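Local coordinates for putative periplasmic protein (Bacteroides vulgatus ATCC 8482, PDB 3DUE) that is of unknown function but, as a putative periplasmic member of the PepSY-like, beta-lactamase-inhibitor-like family, possibly acts as an inhibitor, at residues D41-K53 against F56-S70. Sequence-based numbering, arbitrary orientation.
Sequences DKSYDVIFTNGDK and FDKKGIWTEVNCKYS. With CAC (cacodylate ion), chain B.
Y44 pairs with F56, and K53 with N66, at two antiparallel hydrogen-bonded sites within the antiparallel beta meander of this PepSY-like fold, where strands 41-48, 53-56 and 62-66 follow one another. Y44 N donates a hydrogen bond to F56 O and Y44 O accepts one from F56 N (2.8 Å); K53 and N66 exchange the same two bonds.

Apolar contact is modest: the CB atoms of Y44 and F56 lie 4.2 Å apart, and V46 CG2 approaches the edge of the F56 ring. With CG anti to its carbonyl carbon (chi1 -62°), Y44 presents a ring edge to D57 O, and a water links its OH to K58 O in the turn 57-60.

Charges gather on the sheet face carrying K53. Its chain runs extended and bends only at chi4 (-51°), bringing NZ between D45 OD2, a salt bridge of 3.2 Å, and E64 OE1, a longer one of 3.6 Å. E64 OE2 in turn accepts from N66 ND2, nearly in that amide's plane, which should steady the N66 side chain.

At the other end, the D52 carboxylate grips the turn 67-70 with both oxygens. OD1 takes Y69 N on its syn lone pair (3.1 Å), while OD2 accepts a hydrogen bond from S70 OG at 2.6 Å and a weak one from N50 ND2. The Y69 ring lies with its edge towards G51 O, CE2 being 3.2 Å away. Beyond it, a cacodylate ion, probably from the crystallisation liquor, accepts on O1 from both K68 NZ and Y69 OH, the latter at 2.5 Å.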
ATOM      1  N   ASP A  41      17.322  -6.726   2.751  1.00 24.67           N
ATOM      2  CA  ASP A  41      16.278  -5.845   2.220  1.00 28.74           C
ATOM      3  C   ASP A  41      15.656  -5.000   3.318  1.00 28.77           C
ATOM      4  O   ASP A  41      15.212  -5.514   4.342  1.00 30.83           O
ATOM      5  CB  ASP A  41      15.206  -6.645   1.491  1.00 31.07           C
ATOM      6  CG  ASP A  41      15.698  -7.192   0.169  1.00 35.12           C
ATOM      7  OD1 ASP A  41      16.379  -6.455  -0.588  1.00 37.87           O
ATOM      8  OD2 ASP A  41      15.428  -8.375  -0.122  1.00 38.22           O
ATOM      9  N   LYS A  42      15.647  -3.687   3.136  1.00 28.68           N
ATOM     10  CA  LYS A  42      15.074  -2.837   4.151  1.00 27.97           C
ATOM     11  C   LYS A  42      13.731  -2.442   3.655  1.00 27.04           C
ATOM     12  O   LYS A  42      13.494  -2.397   2.427  1.00 25.27           O
ATOM     13  CB  LYS A  42      15.922  -1.597   4.405  1.00 29.66           C
ATOM     14  CG  LYS A  42      17.253  -1.865   5.077  1.00 31.66           C
ATOM     15  CD  LYS A  42      18.100  -0.595   5.072  1.00 32.97           C
ATOM     16  CE  LYS A  42      19.536  -0.892   5.437  1.00 33.55           C
ATOM     17  NZ  LYS A  42      20.507   0.211   5.109  1.00 33.97           N
ATOM     18  N   SER A  43      12.829  -2.231   4.611  1.00 24.40           N
ATOM     19  CA  SER A  43      11.502  -1.737   4.341  1.00 24.31           C
ATOM     20  C   SER A  43      11.134  -0.746   5.449  1.00 24.25           C
ATOM     21  O   SER A  43      11.730  -0.746   6.527  1.00 22.72           O
ATOM     22  CB  SER A  43      10.479  -2.842   4.203  1.00 26.45           C
ATOM     23  OG  SER A  43      10.377  -3.600   5.387  1.00 25.90           O
ATOM     24  N   TYR A  44      10.153   0.092   5.150  1.00 22.60           N
ATOM     25  CA  TYR A  44       9.705   1.132   6.051  1.00 23.07           C
ATOM     26  C   TYR A  44       8.195   0.988   6.226  1.00 22.74           C
ATOM     27  O   TYR A  44       7.525   0.643   5.259  1.00 23.04           O
ATOM     28  CB  TYR A  44      10.034   2.488   5.414  1.00 23.16           C
ATOM     29  CG  TYR A  44      11.507   2.686   5.215  1.00 23.59           C
ATOM     30  CD1 TYR A  44      12.293   3.202   6.242  1.00 24.15           C
ATOM     31  CD2 TYR A  44      12.123   2.355   4.007  1.00 24.27           C
ATOM     32  CE1 TYR A  44      13.619   3.358   6.079  1.00 24.20           C
ATOM     33  CE2 TYR A  44      13.468   2.534   3.822  1.00 22.93           C
ATOM     34  CZ  TYR A  44      14.216   3.025   4.876  1.00 24.63           C
ATOM     35  OH  TYR A  44      15.562   3.248   4.739  1.00 24.13           O
ATOM     36  N   ASP A  45       7.696   1.179   7.438  1.00 23.31           N
ATOM     37  CA  ASP A  45       6.247   1.087   7.712  1.00 24.98           C
ATOM     38  C   ASP A  45       5.804   2.324   8.446  1.00 24.59           C
ATOM     39  O   ASP A  45       6.552   2.833   9.284  1.00 26.46           O
ATOM     40  CB  ASP A  45       5.888  -0.161   8.497  1.00 27.29           C
ATOM     41  CG  ASP A  45       6.267  -1.451   7.739  1.00 30.21           C
ATOM     42  OD1 ASP A  45       7.417  -1.876   7.854  1.00 33.12           O
ATOM     43  OD2 ASP A  45       5.394  -2.041   7.042  1.00 32.69           O
ATOM     44  N   VAL A  46       4.646   2.854   8.043  1.00 22.19           N
ATOM     45  CA  VAL A  46       4.038   4.031   8.648  1.00 22.76           C
ATOM     46  C   VAL A  46       2.565   3.739   8.925  1.00 22.99           C
ATOM     47  O   VAL A  46       1.869   3.195   8.052  1.00 21.61           O
ATOM     48  CB  VAL A  46       4.146   5.257   7.725  1.00 23.73           C
ATOM     49  CG1 VAL A  46       3.402   6.433   8.305  1.00 23.68           C
ATOM     50  CG2 VAL A  46       5.600   5.609   7.550  1.00 21.75           C
ATOM     51  N   ILE A  47       2.122   4.005  10.152  1.00 21.75           N
ATOM     52  CA  ILE A  47       0.717   3.881  10.511  1.00 22.81           C
ATOM     53  C   ILE A  47       0.279   5.233  10.965  1.00 23.49           C
ATOM     54  O   ILE A  47       0.982   5.902  11.767  1.00 22.84           O
ATOM     55  CB  ILE A  47       0.385   2.831  11.609  1.00 23.06           C
ATOM     56  CG1 ILE A  47       0.951   1.463  11.229  1.00 23.53           C
ATOM     57  CG2 ILE A  47      -1.145   2.764  11.774  1.00 22.46           C
ATOM     58  CD1 ILE A  47       0.811   0.368  12.304  1.00 24.84           C
ATOM     59  N   PHE A  48      -0.864   5.648  10.427  1.00 24.27           N
ATOM     60  CA  PHE A  48      -1.473   6.920  10.784  1.00 23.59           C
ATOM     61  C   PHE A  48      -2.375   6.741  11.998  1.00 23.43           C
ATOM     62  O   PHE A  48      -2.718   5.605  12.421  1.00 21.65           O
ATOM     63  CB  PHE A  48      -2.268   7.529   9.618  1.00 23.36           C
ATOM     64  CG  PHE A  48      -1.449   7.758   8.365  1.00 24.32           C
ATOM     65  CD1 PHE A  48      -0.438   8.722   8.337  1.00 25.11           C
ATOM     66  CD2 PHE A  48      -1.720   7.050   7.203  1.00 23.48           C
ATOM     67  CE1 PHE A  48       0.313   8.940   7.196  1.00 24.44           C
ATOM     68  CE2 PHE A  48      -0.964   7.242   6.064  1.00 25.08           C
ATOM     69  CZ  PHE A  48       0.034   8.215   6.039  1.00 23.79           C
ATOM     70  N   THR A  49      -2.752   7.863  12.598  1.00 23.51           N
ATOM     71  CA  THR A  49      -3.612   7.824  13.797  1.00 22.71           C
ATOM     72  C   THR A  49      -5.033   7.249  13.544  1.00 22.80           C
ATOM     73  O   THR A  49      -5.651   6.740  14.445  1.00 24.44           O
ATOM     74  CB  THR A  49      -3.693   9.171  14.498  1.00 22.35           C
ATOM     75  OG1 THR A  49      -4.302  10.146  13.634  1.00 23.47           O
ATOM     76  CG2 THR A  49      -2.292   9.617  14.932  1.00 22.38           C
ATOM     77  N   ASN A  50      -5.487   7.262  12.306  1.00 24.44           N
ATOM     78  CA  ASN A  50      -6.763   6.661  11.952  1.00 24.71           C
ATOM     79  C   ASN A  50      -6.663   5.157  11.664  1.00 23.88           C
ATOM     80  O   ASN A  50      -7.696   4.527  11.353  1.00 23.51           O
ATOM     81  CB  ASN A  50      -7.413   7.379  10.758  1.00 24.21           C
ATOM     82  CG  ASN A  50      -6.758   7.045   9.441  1.00 25.99           C
ATOM     83  OD1 ASN A  50      -5.587   6.678   9.383  1.00 23.47           O
ATOM     84  ND2 ASN A  50      -7.528   7.186   8.352  1.00 26.09           N
ATOM     85  N   GLY A  51      -5.449   4.591  11.763  1.00 22.99           N
ATOM     86  CA  GLY A  51      -5.236   3.154  11.577  1.00 23.05           C
ATOM     87  C   GLY A  51      -4.755   2.764  10.187  1.00 22.73           C
ATOM     88  O   GLY A  51      -4.382   1.600   9.978  1.00 23.26           O
ATOM     89  N   ASP A  52      -4.801   3.697   9.227  1.00 22.07           N
ATOM     90  CA  ASP A  52      -4.348   3.407   7.843  1.00 22.94           C
ATOM     91  C   ASP A  52      -2.823   3.249   7.827  1.00 24.00           C
ATOM     92  O   ASP A  52      -2.135   3.892   8.608  1.00 22.81           O
ATOM     93  CB  ASP A  52      -4.864   4.455   6.861  1.00 22.56           C
ATOM     94  CG  ASP A  52      -6.341   4.290   6.579  1.00 23.33           C
ATOM     95  OD1 ASP A  52      -6.930   3.203   6.900  1.00 22.55           O
ATOM     96  OD2 ASP A  52      -6.902   5.245   5.992  1.00 23.83           O
ATOM     97  N   LYS A  53      -2.333   2.310   7.016  1.00 24.07           N
ATOM     98  CA  LYS A  53      -0.930   1.894   7.049  1.00 24.89           C
ATOM     99  C   LYS A  53      -0.300   1.814   5.685  1.00 25.04           C
ATOM    100  O   LYS A  53      -0.934   1.361   4.728  1.00 25.39           O
ATOM    101  CB  LYS A  53      -0.830   0.521   7.766  1.00 26.63           C
ATOM    102  CG  LYS A  53       0.444  -0.284   7.492  1.00 27.63           C
ATOM    103  CD  LYS A  53       0.537  -1.508   8.331  1.00 30.06           C
ATOM    104  CE  LYS A  53       1.915  -2.268   8.157  1.00 30.72           C
ATOM    105  NZ  LYS A  53       2.284  -2.542   6.774  1.00 32.75           N
ATOM    106  N   PHE A  56       6.820   0.645   2.514  1.00 23.17           N
ATOM    107  CA  PHE A  56       7.653   1.074   1.403  1.00 21.51           C
ATOM    108  C   PHE A  56       8.865   0.203   1.328  1.00 22.90           C
ATOM    109  O   PHE A  56       9.301  -0.312   2.361  1.00 22.63           O
ATOM    110  CB  PHE A  56       8.162   2.489   1.634  1.00 22.59           C
ATOM    111  CG  PHE A  56       7.077   3.535   1.818  1.00 23.35           C
ATOM    112  CD1 PHE A  56       6.520   4.144   0.718  1.00 21.76           C
ATOM    113  CD2 PHE A  56       6.659   3.934   3.103  1.00 23.14           C
ATOM    114  CE1 PHE A  56       5.580   5.106   0.847  1.00 22.25           C
ATOM    115  CE2 PHE A  56       5.701   4.878   3.254  1.00 22.03           C
ATOM    116  CZ  PHE A  56       5.167   5.501   2.117  1.00 22.77           C
ATOM    117  N   ASP A  57       9.432   0.069   0.131  1.00 23.57           N
ATOM    118  CA  ASP A  57      10.630  -0.729  -0.063  1.00 23.93           C
ATOM    119  C   ASP A  57      11.832   0.109   0.323  1.00 24.13           C
ATOM    120  O   ASP A  57      11.665   1.234   0.812  1.00 21.43           O
ATOM    121  CB  ASP A  57      10.717  -1.311  -1.485  1.00 25.56           C
ATOM    122  CG  ASP A  57      10.943  -0.256  -2.579  1.00 25.17           C
ATOM    123  OD1 ASP A  57      11.240   0.922  -2.310  1.00 23.06           O
ATOM    124  OD2 ASP A  57      10.827  -0.649  -3.747  1.00 26.84           O
ATOM    125  N   LYS A  58      13.029  -0.429   0.101  1.00 23.96           N
ATOM    126  CA  LYS A  58      14.286   0.236   0.505  1.00 25.39           C
ATOM    127  C   LYS A  58      14.541   1.591  -0.175  1.00 24.52           C
ATOM    128  O   LYS A  58      15.363   2.385   0.313  1.00 23.76           O
ATOM    129  CB  LYS A  58      15.478  -0.675   0.237  1.00 25.98           C
ATOM    130  CG  LYS A  58      15.745  -0.946  -1.227  1.00 27.60           C
ATOM    131  CD  LYS A  58      16.833  -1.978  -1.416  1.00 28.79           C
ATOM    132  CE  LYS A  58      17.095  -2.209  -2.906  1.00 30.49           C
ATOM    133  NZ  LYS A  58      18.298  -3.086  -3.172  1.00 31.57           N
ATOM    134  N   LYS A  59      13.854   1.823  -1.288  1.00 24.14           N
ATOM    135  CA  LYS A  59      13.951   3.064  -2.038  1.00 24.51           C
ATOM    136  C   LYS A  59      12.738   3.986  -1.813  1.00 23.45           C
ATOM    137  O   LYS A  59      12.643   5.038  -2.446  1.00 24.24           O
ATOM    138  CB  LYS A  59      14.136   2.755  -3.522  1.00 25.44           C
ATOM    139  CG  LYS A  59      15.418   1.953  -3.794  1.00 26.17           C
ATOM    140  CD  LYS A  59      15.649   1.856  -5.246  1.00 27.53           C
ATOM    141  CE  LYS A  59      16.453   0.676  -5.619  1.00 28.09           C
ATOM    142  NZ  LYS A  59      16.469   0.590  -7.088  1.00 27.75           N
ATOM    143  N   GLY A  60      11.859   3.617  -0.887  1.00 23.23           N
ATOM    144  CA  GLY A  60      10.691   4.429  -0.546  1.00 23.13           C
ATOM    145  C   GLY A  60       9.558   4.317  -1.542  1.00 22.39           C
ATOM    146  O   GLY A  60       8.714   5.213  -1.603  1.00 24.01           O
ATOM    147  N   ILE A  61       9.537   3.231  -2.320  1.00 22.86           N
ATOM    148  CA  ILE A  61       8.473   2.984  -3.286  1.00 22.33           C
ATOM    149  C   ILE A  61       7.455   2.070  -2.578  1.00 22.27           C
ATOM    150  O   ILE A  61       7.816   1.049  -2.014  1.00 21.61           O
ATOM    151  CB  ILE A  61       9.010   2.319  -4.568  1.00 23.22           C
ATOM    152  CG1 ILE A  61      10.218   3.075  -5.131  1.00 23.65           C
ATOM    153  CG2 ILE A  61       7.903   2.202  -5.595  1.00 22.39           C
ATOM    154  CD1 ILE A  61       9.887   4.468  -5.508  1.00 24.19           C
ATOM    155  N   TRP A  62       6.183   2.455  -2.596  1.00 23.12           N
ATOM    156  CA  TRP A  62       5.181   1.734  -1.825  1.00 22.80           C
ATOM    157  C   TRP A  62       5.021   0.306  -2.294  1.00 21.52           C
ATOM    158  O   TRP A  62       5.129   0.029  -3.504  1.00 21.67           O
ATOM    159  CB  TRP A  62       3.833   2.447  -1.792  1.00 23.14           C
ATOM    160  CG  TRP A  62       3.107   2.529  -3.052  1.00 23.08           C
ATOM    161  CD1 TRP A  62       3.092   3.575  -3.922  1.00 23.28           C
ATOM    162  CD2 TRP A  62       2.207   1.541  -3.588  1.00 23.94           C
ATOM    163  NE1 TRP A  62       2.257   3.294  -4.981  1.00 24.26           N
ATOM    164  CE2 TRP A  62       1.716   2.044  -4.804  1.00 23.91           C
ATOM    165  CE3 TRP A  62       1.810   0.259  -3.170  1.00 23.67           C
ATOM    166  CZ2 TRP A  62       0.841   1.332  -5.604  1.00 23.66           C
ATOM    167  CZ3 TRP A  62       0.931  -0.447  -3.951  1.00 23.50           C
ATOM    168  CH2 TRP A  62       0.443   0.098  -5.162  1.00 23.25           C
ATOM    169  N   THR A  63       4.900  -0.572  -1.302  1.00 21.12           N
ATOM    170  CA  THR A  63       4.610  -2.009  -1.449  1.00 19.77           C
ATOM    171  C   THR A  63       3.264  -2.380  -0.816  1.00 21.47           C
ATOM    172  O   THR A  63       2.685  -3.397  -1.161  1.00 22.49           O
ATOM    173  CB  THR A  63       5.750  -2.866  -0.881  1.00 21.67           C
ATOM    174  OG1 THR A  63       5.983  -2.513   0.487  1.00 21.00           O
ATOM    175  CG2 THR A  63       7.006  -2.611  -1.671  1.00 21.98           C
ATOM    176  N   GLU A  64       2.742  -1.532   0.062  1.00 21.89           N
ATOM    177  CA  GLU A  64       1.425  -1.709   0.662  1.00 23.48           C
ATOM    178  C   GLU A  64       0.765  -0.368   0.990  1.00 22.29           C
ATOM    179  O   GLU A  64       1.379   0.522   1.586  1.00 22.80           O
ATOM    180  CB  GLU A  64       1.486  -2.590   1.926  1.00 24.15           C
ATOM    181  CG  GLU A  64       0.133  -2.862   2.542  1.00 25.54           C
ATOM    182  CD  GLU A  64       0.182  -3.752   3.789  1.00 27.77           C
ATOM    183  OE1 GLU A  64       1.129  -4.522   3.945  1.00 32.21           O
ATOM    184  OE2 GLU A  64      -0.742  -3.701   4.610  1.00 31.41           O
ATOM    185  N   VAL A  65      -0.504  -0.240   0.599  1.00 23.72           N
ATOM    186  CA  VAL A  65      -1.347   0.910   0.932  1.00 23.50           C
ATOM    187  C   VAL A  65      -2.608   0.261   1.510  1.00 23.78           C
ATOM    188  O   VAL A  65      -3.466  -0.207   0.790  1.00 23.15           O
ATOM    189  CB  VAL A  65      -1.638   1.819  -0.264  1.00 26.27           C
ATOM    190  CG1 VAL A  65      -2.544   2.992   0.138  1.00 24.70           C
ATOM    191  CG2 VAL A  65      -0.340   2.311  -0.840  1.00 27.68           C
ATOM    192  N   ASN A  66      -2.656   0.183   2.831  1.00 22.72           N
ATOM    193  CA  ASN A  66      -3.731  -0.497   3.547  1.00 22.50           C
ATOM    194  C   ASN A  66      -4.626   0.530   4.220  1.00 23.91           C
ATOM    195  O   ASN A  66      -4.363   0.988   5.376  1.00 21.51           O
ATOM    196  CB  ASN A  66      -3.083  -1.465   4.531  1.00 23.45           C
ATOM    197  CG  ASN A  66      -4.032  -2.316   5.252  1.00 23.31           C
ATOM    198  OD1 ASN A  66      -5.236  -1.987   5.423  1.00 25.18           O
ATOM    199  ND2 ASN A  66      -3.515  -3.439   5.737  1.00 24.24           N
ATOM    200  N   CYS A  67      -5.672   0.917   3.477  1.00 23.12           N
ATOM    201  CA  CYS A  67      -6.638   1.916   3.926  1.00 22.34           C
ATOM    202  C   CYS A  67      -7.956   1.285   4.371  1.00 22.63           C
ATOM    203  O   CYS A  67      -9.023   1.708   3.974  1.00 21.38           O
ATOM    204  CB  CYS A  67      -6.827   2.988   2.827  1.00 21.58           C
ATOM    205  SG  CYS A  67      -5.343   3.927   2.596  1.00 23.71           S
ATOM    206  N   LYS A  68      -7.864   0.237   5.195  1.00 22.48           N
ATOM    207  CA  LYS A  68      -9.064  -0.496   5.634  1.00 22.46           C
ATOM    208  C   LYS A  68     -10.024   0.354   6.476  1.00 21.06           C
ATOM    209  O   LYS A  68     -11.162  -0.031   6.672  1.00 20.09           O
ATOM    210  CB  LYS A  68      -8.669  -1.785   6.391  1.00 23.57           C
ATOM    211  CG  LYS A  68      -8.156  -1.534   7.805  1.00 23.33           C
ATOM    212  CD  LYS A  68      -7.928  -2.845   8.608  1.00 24.87           C
ATOM    213  CE  LYS A  68      -6.646  -3.541   8.287  1.00 24.50           C
ATOM    214  NZ  LYS A  68      -5.498  -2.745   8.736  1.00 22.88           N
ATOM    215  N   TYR A  69      -9.559   1.510   6.969  1.00 20.83           N
ATOM    216  CA  TYR A  69     -10.386   2.409   7.770  1.00 22.24           C
ATOM    217  C   TYR A  69     -10.911   3.565   6.944  1.00 22.95           C
ATOM    218  O   TYR A  69     -11.592   4.428   7.474  1.00 22.39           O
ATOM    219  CB  TYR A  69      -9.613   2.926   8.992  1.00 23.27           C
ATOM    220  CG  TYR A  69      -9.071   1.817   9.847  1.00 21.97           C
ATOM    221  CD1 TYR A  69      -9.866   1.184  10.779  1.00 23.00           C
ATOM    222  CD2 TYR A  69      -7.758   1.416   9.724  1.00 22.58           C
ATOM    223  CE1 TYR A  69      -9.359   0.154  11.573  1.00 25.00           C
ATOM    224  CE2 TYR A  69      -7.254   0.398  10.494  1.00 23.34           C
ATOM    225  CZ  TYR A  69      -8.051  -0.232  11.421  1.00 23.59           C
ATOM    226  OH  TYR A  69      -7.556  -1.282  12.193  1.00 24.03           O
ATOM    227  N   SER A  70     -10.562   3.607   5.664  1.00 21.58           N
ATOM    228  CA  SER A  70     -11.089   4.649   4.756  1.00 22.12           C
ATOM    229  C   SER A  70     -11.185   3.985   3.351  1.00 21.68           C
ATOM    230  O   SER A  70     -12.013   3.112   3.162  1.00 20.94           O
ATOM    231  CB  SER A  70     -10.242   5.931   4.833  1.00 23.55           C
ATOM    232  OG  SER A  70      -8.883   5.763   4.428  1.00 21.08           O
TER
HETATM  233 AS   CAC B   1      -3.820  -1.667  12.111  1.00 23.44          AS
HETATM  234  O1  CAC B   1      -5.333  -2.145  11.362  1.00 22.48           O
HETATM  235  O2  CAC B   1      -2.688  -1.197  10.853  1.00 26.09           O
HETATM  236  C1  CAC B   1      -4.012  -0.110  13.310  1.00 23.55           C
HETATM  237  C2  CAC B   1      -3.101  -3.232  13.029  1.00 20.57           C
HETATM  238  O   HOH W   1      16.725   2.085   2.482  1.00 19.28           O
HETATM  239  O   HOH W   2      -4.685  -0.230   7.895  1.00 12.53           O